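PDB 3GF6: uncharacterized bacterial lipoprotein, which is of unknown function, an all-beta bacterial lipoprotein from Bacteroides thetaiotaomicron, probably related to the C1q and TNF-like proteins. Local coordinates for residues A[67-70]-A[71-74]. Numbering follows the deposited sequence.
Sequences QKDQ and NVAD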
loop_
_atom_site.group_PDB
_atom_site.type_symbol
_atom_site.label_atom_id
_atom_site.label_comp_id
_atom_site.label_asym_id
_atom_site.label_seq_id
_atom_site.Cartn_x
_atom_site.Cartn_y
_atom_site.Cartn_z
ATOM N N GLN A 67 0.037 -11.171 12.136
ATOM C CA GLN A 67 0.831 -11.388 13.366
ATOM C C GLN A 67 1.682 -10.195 13.685
ATOM O O GLN A 67 2.291 -9.582 12.784
ATOM C CB GLN A 67 1.773 -12.605 13.223
ATOM C CG GLN A 67 1.113 -13.896 12.745
ATOM C CD GLN A 67 -0.078 -14.294 13.538
ATOM O OE1 GLN A 67 -1.118 -14.679 12.971
ATOM N NE2 GLN A 67 0.044 -14.221 14.848
ATOM N N LYS A 68 1.788 -9.887 14.989
ATOM C CA LYS A 68 2.683 -8.841 15.497
ATOM C C LYS A 68 3.795 -9.568 16.206
ATOM O O LYS A 68 3.542 -10.520 16.955
ATOM C CB LYS A 68 1.987 -7.939 16.521
ATOM C CG LYS A 68 2.782 -6.715 16.927
ATOM C CD LYS A 68 2.193 -5.979 18.099
ATOM C CE LYS A 68 2.312 -6.756 19.441
ATOM N NZ LYS A 68 2.146 -5.848 20.635
ATOM N N ASP A 69 5.016 -9.104 16.003
ATOM C CA ASP A 69 6.118 -9.529 16.859
ATOM C C ASP A 69 5.747 -9.133 18.299
ATOM O O ASP A 69 5.445 -7.989 18.576
ATOM C CB ASP A 69 7.422 -8.881 16.394
ATOM C CG ASP A 69 8.650 -9.350 17.162
ATOM O OD1 ASP A 69 8.747 -9.050 18.353
ATOM O OD2 ASP A 69 9.571 -9.979 16.550
ATOM N N GLN A 70 5.790 -10.101 19.213
ATOM C CA GLN A 70 5.303 -9.862 20.565
ATOM C C GLN A 70 6.195 -8.940 21.389
ATOM O O GLN A 70 5.823 -8.542 22.507
ATOM C CB GLN A 70 5.036 -11.179 21.282
ATOM C CG GLN A 70 3.904 -11.982 20.635
ATOM C CD GLN A 70 2.618 -11.212 20.612
ATOM O OE1 GLN A 70 2.131 -10.766 19.549
ATOM N NE2 GLN A 70 2.077 -10.975 21.801
ATOM N N ASN A 71 7.348 -8.568 20.865
ATOM C CA ASN A 71 8.237 -7.668 21.593
ATOM C C ASN A 71 8.149 -6.178 21.181
ATOM O O ASN A 71 8.958 -5.334 21.648
ATOM C CB ASN A 71 9.657 -8.144 21.417
ATOM C CG ASN A 71 9.801 -9.625 21.704
ATOM O OD1 ASN A 71 9.503 -10.084 22.804
ATOM N ND2 ASN A 71 10.195 -10.382 20.703
ATOM N N VAL A 72 7.219 -5.851 20.289
ATOM C CA VAL A 72 7.017 -4.476 19.851
ATOM C C VAL A 72 5.621 -3.978 20.239
ATOM O O VAL A 72 4.691 -4.769 20.450
ATOM C CB VAL A 72 7.191 -4.318 18.329
ATOM C CG1 VAL A 72 8.577 -4.872 17.859
ATOM C CG2 VAL A 72 6.027 -4.966 17.564
ATOM N N ALA A 73 5.471 -2.650 20.277
ATOM C CA ALA A 73 4.176 -2.029 20.530
ATOM C C ALA A 73 3.175 -2.366 19.423
ATOM O O ALA A 73 3.556 -2.520 18.274
ATOM C CB ALA A 73 4.325 -0.499 20.595
ATOM N N ASP A 74 1.896 -2.423 19.773
ATOM C CA ASP A 74 0.847 -2.478 18.762
ATOM C C ASP A 74 0.996 -1.357 17.758
ATOM O O ASP A 74 1.356 -0.240 18.119
ATOM C CB ASP A 74 -0.527 -2.335 19.396
ATOM C CG ASP A 74 -0.937 -3.549 20.213
ATOM O OD1 ASP A 74 -0.223 -4.587 20.223
ATOM O OD2 ASP A 74 -2.023 -3.438 20.828
#
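Lys68 reaches across the turn that follows its short strand and joins two oxygens on the returning chain, the carbonyl of Val72 and the carboxylate of Asp74. Its CB points toward residues 71-74, and CG, placed anti to the backbone N (chi1 -171°), lies 3.7 Å from Val72 CG2, the two side chains running past each other in opposite directions. CD comes next, 3.5 Å from Asp74 OD1 and close to Val72 O; a bend at chi3 then carries CE to within 3.3 Å of Val72 O. At the tip, NZ donates to Val72 O at 2.8 Å, almost in line with the carbonyl bond, and to Asp74 OD1 at 2.7 Å in a salt bridge. A lysine suits the place, since its methylenes span the turn while its ammonium group has protons for both oxygens. Cutting the residue back to an alanine is likely to leave the Asp74 carboxylate without its charged mate and Val72 O without this donor.

The bend is a type I beta turn from Asp69 to Val72, closed by a long bond from Val72 N to Asp69 O of 3.3 Å, with the donor well above the carbonyl plane. Aspartate suits the first position because its short side chain can fold back over the turn: OD1 accepts from Asn71 N at 2.9 Å on its anti side, as in an Asx turn, and takes a weak second bond from Asn71 ND2. OD2 forms a salt bridge with Arg33. That pair and a backbone bond between the same residues tie the turn to strand 29-35, the antiparallel partner of the short edge strand 67-68, and Val72, branched and apolar as suits a buried spot, packs between the Lys68 methylenes and Leu30 in 29-35.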